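PDB 2OOL: sensor protein from Rhodopseudomonas palustris, which senses light through a bound biliverdin, held by the PAS and GAF chromophore-binding part present here, and probably signals as a histidine kinase. Local coordinates for residues E31-P36 / A219-L224; E132-D137 / F259-S264; P229-P234 / S283-R288. All coordinates share one frame; numbering follows the deposited sequence.

Contact 1. Residues E31-P36 / A219-L224; sequences EPIHIP and AQSRAL. With LBV (3-[2-[(Z)-[3-(2-carboxyethyl)-5-[(Z)-(4-ethenyl-3-methyl-5-oxidanylidene-pyrrol-2-ylidene)methyl]-4-methyl-pyrrol-1-ium -2-ylidene]methyl]-5-[(Z)-[(3E)-3-ethylidene-4-methyl-5-oxidanylidene-pyrrolidin-2-ylidene]methyl]-4-methyl-1H-pyrrol-3- yl]propanoic acid), chain C.
The biliverdin pocket is bordered here by Glu31 and Ile33 of an N-terminal loop meeting Gln220, Ser221 and Leu224 on GAF helix 219-227. The Gln220 side chain holds the loop by the loop's backbone: NE2 donates to Glu31 O at 3.0 Å, in the carbonyl plane and on a lone pair, with an N-H...O angle of 162°. The same oxygen takes Ile33 N, closing an inverse gamma turn centred on Pro32, so one acceptor serves turn and helix. Cys28 O is a second acceptor for NE2. In phytochromes such an N-terminal segment passes through a GAF loop to form a knot, consistent with the geometry here. Ile33 crosses Gln220 obliquely, CG1 standing 4.0 Å from Gln220 CG. With CG1 between the backbone N and the carbonyl carbon (chi1 62°), the isoleucine sends CD1 over the helix, 3.8 Å from Ser221 OG and 3.9 Å from Leu224 CD2. Ser221 OG turns to the pigment, lying 3.2 Å from LBV CAB, a carbon of a propionate arm; this buried hydroxyl has no polar partner in the model. Glu31, its chain extended, brings OE1 near the pigment's CMB methyl, where it is hydrogen-bonded to Ser266 OG.

Contact 2. Residues E132-D137 / F259-S264; sequences ELEPRD and FSVLRS. With LBV (3-[2-[(Z)-[3-(2-carboxyethyl)-5-[(Z)-(4-ethenyl-3-methyl-5-oxidanylidene-pyrrol-2-ylidene)methyl]-4-methyl-pyrrol-1-ium -2-ylidene]methyl]-5-[(Z)-[(3E)-3-ethylidene-4-methyl-5-oxidanylidene-pyrrolidin-2-ylidene]methyl]-4-methyl-1H-pyrrol-3- yl]propanoic acid), chain C.
Glu132, on strand 128-134 of the PAS sheet, pushes its carboxylate into the type I turn Ser260 to Arg263. The turn lies in the long GAF loop ahead of helix 267-276, consistent with the loop that encircles the N-terminal segment in the phytochrome knot. The carboxylate is gripped by three donors. Val261 N meets OE1 on its syn lone pair at 2.9 Å, while OE2 takes two bonds from opposite faces of its plane: Ser260 OG at 2.8 Å, 39° out of that plane, and Leu262 N at 2.8 Å, on the syn side. Together they fix the rotation of the carboxylate, and the turn's N-H groups probably help to stabilise its negative charge. Leu262 comes from the opposite direction and lays CD1 along the acid's chain, 4.0 Å from Glu132 CB.

Packing thins past this buried cluster of bonds. Glu134 crosses Val261 at about a right angle, its OE2 3.4 Å from Val261 CG2, but its charge is answered by Arg311 of helix 308-332. Beyond it the chain from Pro135 to Asp137 runs away from the turn and is partly exposed, with Asp137 packing on Arg150 of the second subunit. At the far end of the turn Arg263 faces the pigment: a bend at chi3 (61°) presents the guanidinium edge to a propionate, NH1 donating to LBV O2B and NH2 to LBV O1B, each at 2.8 Å.

Contact 3. Residues P229-P234 / S283-R288; sequences PVRIIP and SISIVR. With LBV (3-[2-[(Z)-[3-(2-carboxyethyl)-5-[(Z)-(4-ethenyl-3-methyl-5-oxidanylidene-pyrrol-2-ylidene)methyl]-4-methyl-pyrrol-1-ium -2-ylidene]methyl]-5-[(Z)-[(3E)-3-ethylidene-4-methyl-5-oxidanylidene-pyrrolidin-2-ylidene]methyl]-4-methyl-1H-pyrrol-3- yl]propanoic acid), chain C.
Ser285 OG is held between two groups, accepting a hydrogen bond from Arg231 NH1 at 3.0 Å and bonding also to Tyr225 O. It sits where strand 230-233, an outer strand of the antiparallel GAF sheet, pairs with strand 280-288; the short segments run at 159° to each other. Arg231 and Ser283 form the hydrogen-bonded pair, Arg231 N giving to Ser283 O and Ser283 N returning to Arg231 O. Two residues along, Ser285 N closes on Pro229 O at 2.7 Å, and the same oxygen receives a CA-H...O contact from Ile284.

The arginine then folds back over the neighbouring strand. Its CG lies between the backbone N and the carbonyl carbon (chi1 64°), and further bends at chi2 and chi3 bring the guanidinium alongside both serines. NH2 points to Ser283 OG at 3.0 Å, nearly in the guanidinium plane, while Ser283 O lies over one face of the group. NH1 has a second acceptor in Asn228 O, and Tyr225 adds a cation-pi contact. Ser283 OG in turn donates to a pigment propionate oxygen, LBV O1C, although the modelled separation is too short to be taken literally. Arg231 thus probably helps to position the hydroxyl that meets the pigment, and its charge may help to balance the carboxylate. A leucine in its place, having no N-H to give to either serine, is likely to leave the Ser283 hydroxyl freer to turn away from the propionate.

On the opposite face of the sheet Val230 and Ile284 form the non-hydrogen-bonded pair, an apolar contact, Ile284 also resting on Ala318 of helix 308-332, and Val230 CG1 stands 4.3 Å from Ile284 CG1.

In the fold
All three contacts reach the same pigment, but from different parts of the fold. Contacts 1 and 2 are buried joints between PAS and GAF portions of the chain and touch each other: Ile33 O is probably hydrogen-bonded to Arg263 NH2, while Leu224 CD2 packs on Arg263 NH1. Contact 3 lies wholly within the GAF domain, partly buried, and follows contact 1 directly, since helix 219-227 leads into strand 230-233. Their chemistry differs accordingly: a side-chain amide with apolar packing in contact 1, a carboxylate held by a turn in contact 2, and regular strand pairing in contact 3. Contacts 2 and 3, with contact centres about 14 Å apart, each bind a different propionate.

Contact 1. Residues E31-P36 / A219-L224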
# COMPACT_ATOMS: atom_id res chain seq x y z
N GLU A 31 16.47 31.74 11.91
CA GLU A 31 17.45 31.06 11.07
C GLU A 31 16.80 30.72 9.71
O GLU A 31 15.72 30.15 9.66
CB GLU A 31 17.96 29.77 11.77
CG GLU A 31 19.06 29.04 10.93
CD GLU A 31 19.44 27.69 11.52
OE1 GLU A 31 18.90 27.32 12.61
OE2 GLU A 31 20.27 27.04 10.89
N PRO A 32 17.43 31.09 8.62
CA PRO A 32 16.85 30.77 7.30
C PRO A 32 17.09 29.34 6.80
O PRO A 32 17.85 29.11 5.85
CB PRO A 32 17.50 31.80 6.41
CG PRO A 32 18.81 32.07 7.05
CD PRO A 32 18.62 31.97 8.49
N ILE A 33 16.38 28.40 7.41
CA ILE A 33 16.58 26.99 7.16
C ILE A 33 16.37 26.52 5.69
O ILE A 33 16.82 25.45 5.31
CB ILE A 33 15.79 26.13 8.15
CG1 ILE A 33 14.26 26.33 8.07
CG2 ILE A 33 16.23 26.45 9.62
CD1 ILE A 33 13.41 25.12 8.68
N HIS A 34 15.71 27.33 4.88
CA HIS A 34 15.34 26.93 3.54
C HIS A 34 16.46 27.15 2.51
O HIS A 34 16.39 26.56 1.43
CB HIS A 34 14.08 27.68 3.09
CG HIS A 34 14.22 29.17 3.10
ND1 HIS A 34 14.43 29.88 4.26
CD2 HIS A 34 14.17 30.08 2.10
CE1 HIS A 34 14.53 31.17 3.96
NE2 HIS A 34 14.35 31.32 2.66
N ILE A 35 17.44 27.99 2.84
CA ILE A 35 18.56 28.30 1.96
C ILE A 35 19.91 28.01 2.65
O ILE A 35 20.72 28.88 2.84
CB ILE A 35 18.52 29.77 1.42
CG1 ILE A 35 18.30 30.81 2.56
CG2 ILE A 35 17.43 29.92 0.37
CD1 ILE A 35 18.42 32.36 2.07
N PRO A 36 20.15 26.75 3.01
CA PRO A 36 21.42 26.44 3.66
C PRO A 36 22.61 26.32 2.72
O PRO A 36 23.73 26.28 3.18
CB PRO A 36 21.15 25.10 4.31
CG PRO A 36 20.26 24.43 3.36
CD PRO A 36 19.30 25.56 2.92
N ALA A 219 9.06 28.78 14.68
CA ALA A 219 8.01 29.27 13.77
C ALA A 219 8.31 29.06 12.29
O ALA A 219 7.41 28.78 11.50
CB ALA A 219 7.64 30.79 14.06
N GLN A 220 9.55 29.26 11.88
CA GLN A 220 9.87 29.12 10.44
C GLN A 220 9.86 27.63 10.05
O GLN A 220 9.50 27.24 8.94
CB GLN A 220 11.18 29.86 10.10
CG GLN A 220 12.46 29.08 10.32
CD GLN A 220 12.89 28.98 11.77
OE1 GLN A 220 12.06 28.77 12.63
NE2 GLN A 220 14.17 29.15 12.04
N SER A 221 10.26 26.78 10.99
CA SER A 221 10.24 25.31 10.79
C SER A 221 8.82 24.83 10.63
O SER A 221 8.51 24.06 9.75
CB SER A 221 10.87 24.59 12.00
OG SER A 221 12.15 25.16 12.27
N ARG A 222 7.95 25.29 11.52
CA ARG A 222 6.53 24.92 11.46
C ARG A 222 5.84 25.38 10.20
O ARG A 222 5.05 24.63 9.65
CB ARG A 222 5.79 25.48 12.62
CG ARG A 222 5.99 24.72 13.82
CD ARG A 222 5.05 25.14 14.87
NE ARG A 222 5.71 26.01 15.83
CZ ARG A 222 5.51 27.29 15.96
NH1 ARG A 222 4.64 27.94 15.17
NH2 ARG A 222 6.19 27.93 16.90
N ALA A 223 6.11 26.62 9.77
CA ALA A 223 5.66 27.12 8.43
C ALA A 223 6.15 26.19 7.27
O ALA A 223 5.35 25.76 6.42
CB ALA A 223 6.12 28.64 8.18
N LEU A 224 7.43 25.86 7.25
CA LEU A 224 7.94 24.91 6.23
C LEU A 224 7.24 23.56 6.33
O LEU A 224 6.78 23.03 5.34
CB LEU A 224 9.45 24.71 6.36
CG LEU A 224 10.13 23.79 5.29
CD1 LEU A 224 9.93 24.28 3.88
CD2 LEU A 224 11.61 23.72 5.53
C1A LBV C . 15.70 23.69 19.76
C1B LBV C . 14.97 23.71 15.38
O1B LBV C . 16.25 22.50 9.15
C1C LBV C . 12.64 19.87 14.74
O1C LBV C . 11.97 15.21 12.53
C1D LBV C . 11.23 17.27 18.44
C2A LBV C . 16.10 25.13 19.98
C2B LBV C . 15.03 23.99 14.00
O2B LBV C . 14.34 21.42 9.09
C2C LBV C . 11.94 18.75 14.26
O2C LBV C . 13.87 15.61 13.59
C2D LBV C . 10.54 17.22 19.67
C3A LBV C . 15.99 25.60 18.51
C3B LBV C . 14.43 22.93 13.32
C3C LBV C . 11.45 18.08 15.36
C3D LBV C . 10.31 15.88 19.92
C4A LBV C . 15.57 24.52 17.70
C4B LBV C . 13.94 22.03 14.31
C4C LBV C . 11.87 18.76 16.51
C4D LBV C . 10.86 15.16 18.86
CAA LBV C . 16.23 26.91 18.03
CAB LBV C . 14.31 22.81 11.79
CAC LBV C . 11.69 18.24 12.81
CAD LBV C . 9.68 15.40 21.05
CBA LBV C . 16.61 28.19 18.84
CBB LBV C . 15.32 21.84 11.22
CBC LBV C . 12.90 17.40 12.31
CBD LBV C . 9.44 14.05 21.27
CGB LBV C . 15.29 21.93 9.68
CGC LBV C . 12.92 15.94 12.85
CHB LBV C . 15.43 24.66 16.30
CHC LBV C . 13.27 20.83 13.91
CHD LBV C . 11.61 18.47 17.86
CMA LBV C . 17.55 25.17 20.48
CMB LBV C . 15.70 25.22 13.34
CMC LBV C . 10.59 16.79 15.23
CMD LBV C . 10.09 18.38 20.58
N_A LBV C . 15.42 23.43 18.47
O_A LBV C . 15.64 22.85 20.65
N_B LBV C . 14.29 22.56 15.49
N_C LBV C . 12.57 19.81 16.08
N_D LBV C . 11.41 16.03 18.01
O_D LBV C . 10.88 13.93 18.69

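Contact 2. Residues E132-D137 / F259-S264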
# COMPACT_ATOMS: atom_id res chain seq x y z
N GLU A 132 17.15 15.06 -7.39
CA GLU A 132 17.91 14.51 -6.30
C GLU A 132 17.98 12.99 -6.45
O GLU A 132 17.01 12.38 -6.82
CB GLU A 132 17.24 14.91 -4.99
CG GLU A 132 17.31 16.42 -4.70
CD GLU A 132 16.55 16.80 -3.44
OE1 GLU A 132 15.32 16.85 -3.50
OE2 GLU A 132 17.20 17.06 -2.41
N LEU A 133 19.15 12.42 -6.16
CA LEU A 133 19.43 11.00 -6.34
C LEU A 133 19.59 10.38 -5.00
O LEU A 133 20.50 10.74 -4.26
CB LEU A 133 20.74 10.84 -7.13
CG LEU A 133 20.79 11.34 -8.56
CD1 LEU A 133 22.07 10.86 -9.23
CD2 LEU A 133 19.56 10.91 -9.31
N GLU A 134 18.68 9.49 -4.64
CA GLU A 134 18.68 8.78 -3.34
C GLU A 134 18.96 7.31 -3.59
O GLU A 134 18.70 6.84 -4.66
CB GLU A 134 17.28 8.84 -2.66
CG GLU A 134 16.96 10.12 -1.91
CD GLU A 134 15.69 10.04 -1.04
OE1 GLU A 134 14.95 9.00 -1.09
OE2 GLU A 134 15.41 11.06 -0.36
N PRO A 135 19.34 6.55 -2.54
CA PRO A 135 19.38 5.10 -2.68
C PRO A 135 18.00 4.52 -2.94
O PRO A 135 16.99 5.08 -2.50
CB PRO A 135 19.91 4.61 -1.33
CG PRO A 135 20.40 5.81 -0.60
CD PRO A 135 19.71 7.00 -1.19
N ARG A 136 17.95 3.40 -3.63
CA ARG A 136 16.69 2.80 -4.00
C ARG A 136 16.04 2.00 -2.87
O ARG A 136 16.69 1.58 -1.92
CB ARG A 136 16.89 1.87 -5.19
CG ARG A 136 17.49 2.54 -6.41
CD ARG A 136 17.22 1.78 -7.70
NE ARG A 136 15.80 1.59 -7.91
CZ ARG A 136 15.26 0.86 -8.89
NH1 ARG A 136 16.04 0.26 -9.81
NH2 ARG A 136 13.94 0.75 -8.99
N ASP A 137 14.75 1.75 -3.04
CA ASP A 137 14.02 0.90 -2.15
C ASP A 137 14.57 -0.53 -2.22
O ASP A 137 14.77 -1.07 -3.32
CB ASP A 137 12.54 0.91 -2.50
CG ASP A 137 11.71 0.14 -1.48
OD1 ASP A 137 11.38 0.69 -0.41
OD2 ASP A 137 11.38 -1.02 -1.78
N PHE A 259 11.62 22.49 -0.87
CA PHE A 259 11.01 21.24 -1.32
C PHE A 259 12.03 20.13 -1.67
O PHE A 259 11.67 19.11 -2.23
CB PHE A 259 10.03 21.51 -2.45
CG PHE A 259 8.84 22.26 -2.00
CD1 PHE A 259 7.80 21.59 -1.35
CD2 PHE A 259 8.80 23.63 -2.08
CE1 PHE A 259 6.71 22.29 -0.88
CE2 PHE A 259 7.69 24.35 -1.61
CZ PHE A 259 6.65 23.67 -0.99
N SER A 260 13.27 20.28 -1.22
CA SER A 260 14.29 19.31 -1.51
C SER A 260 14.44 18.28 -0.39
O SER A 260 14.56 18.64 0.78
CB SER A 260 15.63 20.02 -1.76
OG SER A 260 16.61 19.37 -0.90
N VAL A 261 14.46 16.99 -0.75
CA VAL A 261 14.55 15.92 0.23
C VAL A 261 15.91 15.85 0.89
O VAL A 261 16.01 15.30 2.01
CB VAL A 261 14.11 14.51 -0.35
CG1 VAL A 261 12.60 14.52 -0.67
CG2 VAL A 261 14.88 14.13 -1.60
N LEU A 262 16.95 16.42 0.28
CA LEU A 262 18.32 16.36 0.86
C LEU A 262 18.80 17.63 1.53
O LEU A 262 19.93 17.67 1.99
CB LEU A 262 19.36 16.00 -0.24
CG LEU A 262 19.13 14.72 -1.07
CD1 LEU A 262 20.08 14.60 -2.26
CD2 LEU A 262 19.25 13.53 -0.19
N ARG A 263 17.97 18.67 1.60
CA ARG A 263 18.33 19.96 2.21
C ARG A 263 19.05 19.71 3.50
O ARG A 263 18.60 18.93 4.33
CB ARG A 263 17.06 20.77 2.48
CG ARG A 263 17.25 22.10 3.24
CD ARG A 263 15.91 22.83 3.50
NE ARG A 263 14.97 22.04 4.33
CZ ARG A 263 15.05 21.92 5.65
NH1 ARG A 263 14.19 21.11 6.31
NH2 ARG A 263 15.96 22.59 6.32
N SER A 264 20.17 20.38 3.71
CA SER A 264 20.84 20.28 5.01
C SER A 264 20.00 21.02 6.04
O SER A 264 19.45 22.08 5.72
CB SER A 264 22.19 20.98 4.88
OG SER A 264 22.97 20.67 5.97
C1A LBV C . 15.70 23.69 19.76
C1B LBV C . 14.97 23.71 15.38
O1B LBV C . 16.25 22.50 9.15
C1C LBV C . 12.64 19.87 14.74
O1C LBV C . 11.97 15.21 12.53
C1D LBV C . 11.23 17.27 18.44
C2A LBV C . 16.10 25.13 19.98
C2B LBV C . 15.03 23.99 14.00
O2B LBV C . 14.34 21.42 9.09
C2C LBV C . 11.94 18.75 14.26
O2C LBV C . 13.87 15.61 13.59
C2D LBV C . 10.54 17.22 19.67
C3A LBV C . 15.99 25.60 18.51
C3B LBV C . 14.43 22.93 13.32
C3C LBV C . 11.45 18.08 15.36
C3D LBV C . 10.31 15.88 19.92
C4A LBV C . 15.57 24.52 17.70
C4B LBV C . 13.94 22.03 14.31
C4C LBV C . 11.87 18.76 16.51
C4D LBV C . 10.86 15.16 18.86
CAA LBV C . 16.23 26.91 18.03
CAB LBV C . 14.31 22.81 11.79
CAC LBV C . 11.69 18.24 12.81
CAD LBV C . 9.68 15.40 21.05
CBA LBV C . 16.61 28.19 18.84
CBB LBV C . 15.32 21.84 11.22
CBC LBV C . 12.90 17.40 12.31
CBD LBV C . 9.44 14.05 21.27
CGB LBV C . 15.29 21.93 9.68
CGC LBV C . 12.92 15.94 12.85
CHB LBV C . 15.43 24.66 16.30
CHC LBV C . 13.27 20.83 13.91
CHD LBV C . 11.61 18.47 17.86
CMA LBV C . 17.55 25.17 20.48
CMB LBV C . 15.70 25.22 13.34
CMC LBV C . 10.59 16.79 15.23
CMD LBV C . 10.09 18.38 20.58
N_A LBV C . 15.42 23.43 18.47
O_A LBV C . 15.64 22.85 20.65
N_B LBV C . 14.29 22.56 15.49
N_C LBV C . 12.57 19.81 16.08
N_D LBV C . 11.41 16.03 18.01
O_D LBV C . 10.88 13.93 18.69

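Contact 3. Residues P229-P234 / S283-R288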
# COMPACT_ATOMS: atom_id res chain seq x y z
N PRO A 229 5.43 18.24 3.98
CA PRO A 229 5.06 17.39 5.11
C PRO A 229 5.91 16.18 5.51
O PRO A 229 5.53 15.51 6.50
CB PRO A 229 3.65 16.88 4.74
CG PRO A 229 3.64 16.87 3.22
CD PRO A 229 4.61 17.97 2.78
N VAL A 230 7.01 15.90 4.81
CA VAL A 230 7.89 14.76 5.14
C VAL A 230 9.36 15.18 5.10
O VAL A 230 9.72 15.93 4.27
CB VAL A 230 7.68 13.60 4.17
CG1 VAL A 230 8.44 12.30 4.66
CG2 VAL A 230 6.16 13.29 4.00
N ARG A 231 10.16 14.76 6.08
CA ARG A 231 11.61 15.03 6.12
C ARG A 231 12.34 13.89 6.81
O ARG A 231 11.80 13.26 7.71
CB ARG A 231 11.87 16.33 6.89
CG ARG A 231 11.48 16.25 8.36
CD ARG A 231 10.83 17.53 8.87
NE ARG A 231 9.67 17.86 8.07
CZ ARG A 231 8.41 17.63 8.43
NH1 ARG A 231 7.44 18.00 7.63
NH2 ARG A 231 8.11 17.02 9.56
N ILE A 232 13.57 13.64 6.40
CA ILE A 232 14.39 12.63 6.98
C ILE A 232 15.82 13.10 7.16
O ILE A 232 16.37 13.81 6.31
CB ILE A 232 14.33 11.25 6.24
CG1 ILE A 232 15.22 10.20 6.94
CG2 ILE A 232 14.77 11.35 4.76
CD1 ILE A 232 14.94 8.72 6.49
N ILE A 233 16.41 12.69 8.29
CA ILE A 233 17.80 12.93 8.60
C ILE A 233 18.36 11.57 8.97
O ILE A 233 18.34 11.20 10.11
CB ILE A 233 17.99 13.95 9.81
CG1 ILE A 233 17.10 15.21 9.64
CG2 ILE A 233 19.51 14.33 10.00
CD1 ILE A 233 16.81 15.97 10.96
N PRO A 234 18.85 10.80 7.98
CA PRO A 234 19.32 9.43 8.29
C PRO A 234 20.51 9.31 9.22
O PRO A 234 20.64 8.27 9.89
CB PRO A 234 19.69 8.84 6.94
CG PRO A 234 19.26 9.82 5.90
CD PRO A 234 18.98 11.14 6.56
N SER A 283 10.32 12.69 10.28
CA SER A 283 9.02 13.15 10.72
C SER A 283 8.09 13.48 9.56
O SER A 283 8.52 13.75 8.47
CB SER A 283 9.16 14.30 11.74
OG SER A 283 9.96 15.37 11.26
N ILE A 284 6.79 13.34 9.84
CA ILE A 284 5.70 13.54 8.92
C ILE A 284 4.70 14.45 9.62
O ILE A 284 4.25 14.18 10.76
CB ILE A 284 4.99 12.21 8.55
CG1 ILE A 284 5.96 11.16 7.96
CG2 ILE A 284 3.84 12.45 7.63
CD1 ILE A 284 6.42 10.17 8.97
N SER A 285 4.31 15.51 8.95
CA SER A 285 3.33 16.50 9.45
C SER A 285 1.90 15.96 9.50
O SER A 285 1.50 15.15 8.67
CB SER A 285 3.38 17.77 8.54
OG SER A 285 4.67 18.37 8.66
N ILE A 286 1.13 16.41 10.48
CA ILE A 286 -0.33 16.21 10.44
C ILE A 286 -0.94 17.58 10.29
O ILE A 286 -0.72 18.45 11.13
CB ILE A 286 -0.88 15.51 11.71
CG1 ILE A 286 -0.18 14.16 11.90
CG2 ILE A 286 -2.44 15.40 11.65
CD1 ILE A 286 -0.41 13.53 13.30
N VAL A 287 -1.69 17.77 9.22
CA VAL A 287 -2.17 19.09 8.81
C VAL A 287 -3.68 19.12 8.69
O VAL A 287 -4.28 18.43 7.85
CB VAL A 287 -1.55 19.50 7.43
CG1 VAL A 287 -2.15 20.82 6.87
CG2 VAL A 287 -0.00 19.63 7.53
N ARG A 288 -4.30 19.95 9.51
CA ARG A 288 -5.75 20.13 9.50
C ARG A 288 -6.10 21.61 9.30
O ARG A 288 -5.59 22.47 10.02
CB ARG A 288 -6.35 19.63 10.82
CG ARG A 288 -6.28 18.10 11.03
CD ARG A 288 -7.55 17.51 11.72
NE ARG A 288 -8.42 16.95 10.69
CZ ARG A 288 -9.66 17.33 10.39
NH1 ARG A 288 -10.31 18.26 11.09
NH2 ARG A 288 -10.27 16.74 9.36
C1A LBV C . 15.70 23.69 19.76
C1B LBV C . 14.97 23.71 15.38
O1B LBV C . 16.25 22.50 9.15
C1C LBV C . 12.64 19.87 14.74
O1C LBV C . 11.97 15.21 12.53
C1D LBV C . 11.23 17.27 18.44
C2A LBV C . 16.10 25.13 19.98
C2B LBV C . 15.03 23.99 14.00
O2B LBV C . 14.34 21.42 9.09
C2C LBV C . 11.94 18.75 14.26
O2C LBV C . 13.87 15.61 13.59
C2D LBV C . 10.54 17.22 19.67
C3A LBV C . 15.99 25.60 18.51
C3B LBV C . 14.43 22.93 13.32
C3C LBV C . 11.45 18.08 15.36
C3D LBV C . 10.31 15.88 19.92
C4A LBV C . 15.57 24.52 17.70
C4B LBV C . 13.94 22.03 14.31
C4C LBV C . 11.87 18.76 16.51
C4D LBV C . 10.86 15.16 18.86
CAA LBV C . 16.23 26.91 18.03
CAB LBV C . 14.31 22.81 11.79
CAC LBV C . 11.69 18.24 12.81
CAD LBV C . 9.68 15.40 21.05
CBA LBV C . 16.61 28.19 18.84
CBB LBV C . 15.32 21.84 11.22
CBC LBV C . 12.90 17.40 12.31
CBD LBV C . 9.44 14.05 21.27
CGB LBV C . 15.29 21.93 9.68
CGC LBV C . 12.92 15.94 12.85
CHB LBV C . 15.43 24.66 16.30
CHC LBV C . 13.27 20.83 13.91
CHD LBV C . 11.61 18.47 17.86
CMA LBV C . 17.55 25.17 20.48
CMB LBV C . 15.70 25.22 13.34
CMC LBV C . 10.59 16.79 15.23
CMD LBV C . 10.09 18.38 20.58
N_A LBV C . 15.42 23.43 18.47
O_A LBV C . 15.64 22.85 20.65
N_B LBV C . 14.29 22.56 15.49
N_C LBV C . 12.57 19.81 16.08
N_D LBV C . 11.41 16.03 18.01
O_D LBV C . 10.88 13.93 18.69